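Local coordinates for protein HepC.19480.a.B1 (Helicobacter pylori, PDB 6MTZ) that is of unknown function but probably acts as a phosphoesterase of the DHH/DHHA1 family, at residues M238-I241 with S242-A245; N280-L283 with T284-D288. All blocks are in the same frame, centred on the assembly; numbering follows the deposited sequence.

Interaction 1: residues M238-I241 with S242-A245; sequences MDNI and SSNA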
loop_
_atom_site.group_PDB
_atom_site.type_symbol
_atom_site.label_atom_id
_atom_site.label_comp_id
_atom_site.label_asym_id
_atom_site.label_seq_id
_atom_site.Cartn_x
_atom_site.Cartn_y
_atom_site.Cartn_z
ATOM N N MET A 238 12.879 -3.295 16.860
ATOM C CA MET A 238 11.958 -3.075 15.751
ATOM C C MET A 238 12.566 -2.138 14.719
ATOM O O MET A 238 12.442 -2.369 13.509
ATOM C CB MET A 238 10.636 -2.526 16.277
ATOM C CG MET A 238 9.644 -2.176 15.183
ATOM S SD MET A 238 9.208 -3.602 14.161
ATOM C CE MET A 238 7.816 -4.245 15.067
ATOM N N ASP A 239 13.272 -1.095 15.178
ATOM C CA ASP A 239 13.852 -0.140 14.239
ATOM C C ASP A 239 14.941 -0.788 13.382
ATOM O O ASP A 239 15.059 -0.460 12.197
ATOM C CB ASP A 239 14.362 1.121 14.971
ATOM C CG ASP A 239 15.304 0.807 16.136
ATOM O OD1 ASP A 239 16.473 0.467 15.879
ATOM O OD2 ASP A 239 14.887 0.920 17.314
ATOM N N ASN A 240 15.693 -1.758 13.908
ATOM C CA ASN A 240 16.618 -2.449 13.007
ATOM C C ASN A 240 15.925 -3.503 12.156
ATOM O O ASN A 240 16.348 -3.751 11.021
ATOM C CB ASN A 240 17.775 -3.064 13.788
ATOM C CG ASN A 240 18.702 -2.007 14.332
ATOM O OD1 ASN A 240 18.874 -0.952 13.723
ATOM N ND2 ASN A 240 19.275 -2.260 15.493
ATOM N N ILE A 241 14.872 -4.139 12.671
ATOM C CA ILE A 241 14.146 -5.114 11.862
ATOM C C ILE A 241 13.478 -4.429 10.678
ATOM O O ILE A 241 13.535 -4.928 9.547
ATOM C CB ILE A 241 13.135 -5.870 12.731
ATOM C CG1 ILE A 241 13.907 -6.738 13.742
ATOM C CG2 ILE A 241 12.168 -6.715 11.859
ATOM C CD1 ILE A 241 13.020 -7.286 14.829
ATOM N N SER A 242 12.859 -3.266 10.913
ATOM C CA SER A 242 12.187 -2.547 9.833
ATOM C C SER A 242 13.187 -2.053 8.795
ATOM O O SER A 242 12.976 -2.222 7.588
ATOM C CB SER A 242 11.387 -1.369 10.403
ATOM O OG SER A 242 10.980 -0.486 9.371
ATOM N N SER A 243 14.275 -1.409 9.244
ATOM C CA SER A 243 15.237 -0.871 8.279
ATOM C C SER A 243 15.922 -1.994 7.515
ATOM O O SER A 243 16.151 -1.870 6.311
ATOM C CB SER A 243 16.262 0.034 8.975
ATOM O OG SER A 243 16.695 -0.515 10.208
ATOM N N ASN A 244 16.178 -3.127 8.171
ATOM C CA ASN A 244 16.766 -4.263 7.468
ATOM C C ASN A 244 15.817 -4.839 6.428
ATOM O O ASN A 244 16.231 -5.136 5.302
ATOM C CB ASN A 244 17.192 -5.338 8.454
ATOM C CG ASN A 244 18.652 -5.650 8.329
ATOM O OD1 ASN A 244 19.068 -6.346 7.397
ATOM N ND2 ASN A 244 19.453 -5.104 9.236
ATOM N N ALA A 245 14.546 -5.031 6.793
ATOM C CA ALA A 245 13.578 -5.519 5.821
ATOM C C ALA A 245 13.487 -4.576 4.619
ATOM O O ALA A 245 13.437 -5.028 3.468
ATOM C CB ALA A 245 12.210 -5.699 6.488
HETATM O O HOH W 1 19.623 -0.941 10.979
#
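The carbonyl group of D239 is the flat group that S243 grips with two donors. S243 OG comes in the carbonyl plane, on a lone pair of D239 O, 2.6 Å away, while S243 N reaches the same oxygen at 3.2 Å from above that plane, 38° out of it. Next along, N244 N bonds N240 O, and N244 CB presses on that same N240 O at 3.1 Å. The serine owes its reach to a first torsion of 42°, which folds OG back between its own N and carbonyl carbon, toward the preceding turn. These are the opening turns of helix 238-251, where T237 OG1 also bonds N240 N and regular i to i+4 bonds begin, S242 N to M238 O at 2.8 Å and A245 N to I241 O. A short hydroxyl suits position 243, since it can bond the backbone and still accept from a water. That water donates to S243 OG (3.1 Å) and to N240 OD1 (2.8 Å), bridging two side chains whose polar atoms are too far apart to bond directly. Branched I241 suits the buried side, against L229 and K226, whereas small S242 turns OG to E183 O.

Interaction 2: residues N280-L283 with T284-D288; sequences NLFL and TQNPD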
loop_
_atom_site.group_PDB
_atom_site.type_symbol
_atom_site.label_atom_id
_atom_site.label_comp_id
_atom_site.label_asym_id
_atom_site.label_seq_id
_atom_site.Cartn_x
_atom_site.Cartn_y
_atom_site.Cartn_z
ATOM N N ASN A 280 21.834 4.774 6.465
ATOM C CA ASN A 280 23.086 4.283 7.027
ATOM C C ASN A 280 23.262 2.796 6.735
ATOM O O ASN A 280 24.342 2.361 6.320
ATOM C CB ASN A 280 23.137 4.549 8.532
ATOM C CG ASN A 280 24.522 4.291 9.128
ATOM O OD1 ASN A 280 25.413 5.130 9.019
ATOM N ND2 ASN A 280 24.704 3.129 9.757
ATOM N N LEU A 281 22.200 2.007 6.912
ATOM C CA LEU A 281 22.279 0.576 6.628
ATOM C C LEU A 281 22.415 0.307 5.131
ATOM O O LEU A 281 23.189 -0.567 4.727
ATOM C CB LEU A 281 21.049 -0.132 7.190
ATOM C CG LEU A 281 20.999 -1.644 7.045
ATOM C CD1 LEU A 281 22.246 -2.293 7.692
ATOM C CD2 LEU A 281 19.722 -2.148 7.692
ATOM N N PHE A 282 21.675 1.039 4.289
ATOM C CA PHE A 282 21.788 0.811 2.851
ATOM C C PHE A 282 23.202 1.095 2.371
ATOM O O PHE A 282 23.776 0.330 1.587
ATOM C CB PHE A 282 20.806 1.680 2.054
ATOM C CG PHE A 282 20.893 1.431 0.569
ATOM C CD1 PHE A 282 21.784 2.136 -0.220
ATOM C CD2 PHE A 282 20.135 0.430 -0.023
ATOM C CE1 PHE A 282 21.887 1.873 -1.577
ATOM C CE2 PHE A 282 20.237 0.159 -1.373
ATOM C CZ PHE A 282 21.117 0.874 -2.148
ATOM N N LEU A 283 23.756 2.228 2.796
ATOM C CA LEU A 283 25.086 2.610 2.348
ATOM C C LEU A 283 26.142 1.642 2.855
ATOM O O LEU A 283 27.112 1.363 2.143
ATOM C CB LEU A 283 25.383 4.041 2.792
ATOM C CG LEU A 283 24.477 5.066 2.103
ATOM C CD1 LEU A 283 24.602 6.463 2.712
ATOM C CD2 LEU A 283 24.764 5.107 0.603
ATOM N N THR A 284 25.961 1.083 4.053
ATOM C CA THR A 284 26.912 0.084 4.532
ATOM C C THR A 284 26.834 -1.190 3.694
ATOM O O THR A 284 27.860 -1.709 3.237
ATOM C CB THR A 284 26.664 -0.225 6.009
ATOM O OG1 THR A 284 26.797 0.975 6.783
ATOM C CG2 THR A 284 27.665 -1.241 6.505
ATOM N N GLN A 285 25.621 -1.705 3.480
ATOM C CA GLN A 285 25.440 -2.926 2.700
ATOM C C GLN A 285 25.781 -2.734 1.224
ATOM O O GLN A 285 26.046 -3.720 0.525
ATOM C CB GLN A 285 23.994 -3.426 2.827
ATOM C CG GLN A 285 23.559 -3.904 4.214
ATOM C CD GLN A 285 22.076 -4.278 4.251
ATOM O OE1 GLN A 285 21.330 -3.994 3.315
ATOM N NE2 GLN A 285 21.651 -4.916 5.334
ATOM N N ASN A 286 25.762 -1.500 0.726
ATOM C CA ASN A 286 25.967 -1.224 -0.693
ATOM C C ASN A 286 27.017 -0.137 -0.828
ATOM O O ASN A 286 26.709 1.005 -1.195
ATOM C CB ASN A 286 24.654 -0.826 -1.365
ATOM C CG ASN A 286 23.613 -1.913 -1.268
ATOM O OD1 ASN A 286 23.579 -2.832 -2.089
ATOM N ND2 ASN A 286 22.772 -1.833 -0.245
ATOM N N PRO A 287 28.282 -0.468 -0.551
ATOM C CA PRO A 287 29.315 0.575 -0.481
ATOM C C PRO A 287 29.545 1.290 -1.795
ATOM O O PRO A 287 30.184 2.344 -1.786
ATOM C CB PRO A 287 30.569 -0.199 -0.041
ATOM C CG PRO A 287 30.333 -1.598 -0.516
ATOM C CD PRO A 287 28.845 -1.825 -0.417
ATOM N N ASP A 288 29.044 0.758 -2.917
ATOM C CA ASP A 288 29.225 1.397 -4.216
ATOM C C ASP A 288 28.419 2.681 -4.351
ATOM O O ASP A 288 28.670 3.456 -5.277
ATOM C CB ASP A 288 28.879 0.413 -5.349
ATOM C CG ASP A 288 27.529 -0.281 -5.161
ATOM O OD1 ASP A 288 26.560 0.158 -5.811
ATOM O OD2 ASP A 288 27.435 -1.274 -4.396
#
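This is a contact within the last turns of a helix and the loop that leaves it: helix 276-285 is the crossover of a beta-alpha-beta unit whose parallel strands are 264-270 and 291-295. The regular bonding runs to Q285 N, which meets L281 O almost straight at 3.0 Å (172°). N286 then leaves helical geometry, and its own N makes only weak bonds to F282 O and L283 O. Its side chain makes good the loss. With CG beside the backbone N (chi1 -60°), the amide turns back over the helix end, and ND2 donates to F282 O at 3.0 Å, in the carbonyl plane and on a lone pair. An asparagine fits here because its short amide can reach the carbonyl and also lie over a ring: the amide and F282 ring planes are 23° apart, and ND2 also has a weak bond to S251 OG. F282, buried, meets F267 and F289 as well. Two residues before N286, T284 binds N280 O twice, through N and through OG1 (2.9 Å), from opposite faces of its plane; a threonine suits the place because its hydroxyl, on the beta carbon beside its own backbone N, points back to the carbonyl four residues earlier. Q285, extended beyond CG, lays NE2 3.6 Å from L281 CD1. Over one face of the F282 ring, offset toward its rim, N286 ND2 sits 3.4 Å from CE2 of F282.

Interaction 1 comes first along the chain, at the start of helix 238-251, and interaction 2 at the end of helix 276-285, with strands 258-261 and 264-270 lying between them. Their centres are 14 Å apart, on the same side of the chain's centre, and the two helices pack together: N244 ND2 meets L281 CD2 at 3.3 Å, and Q285 lies against N244. Helix 276-285 belongs to the beta-alpha-beta unit of the mixed C-terminal sheet, while residues 238-241 also touch helix 213-228. Helix 238-251 thus connects that earlier helix with the C-terminal part, consistent with the two-domain build of DHH-type proteins.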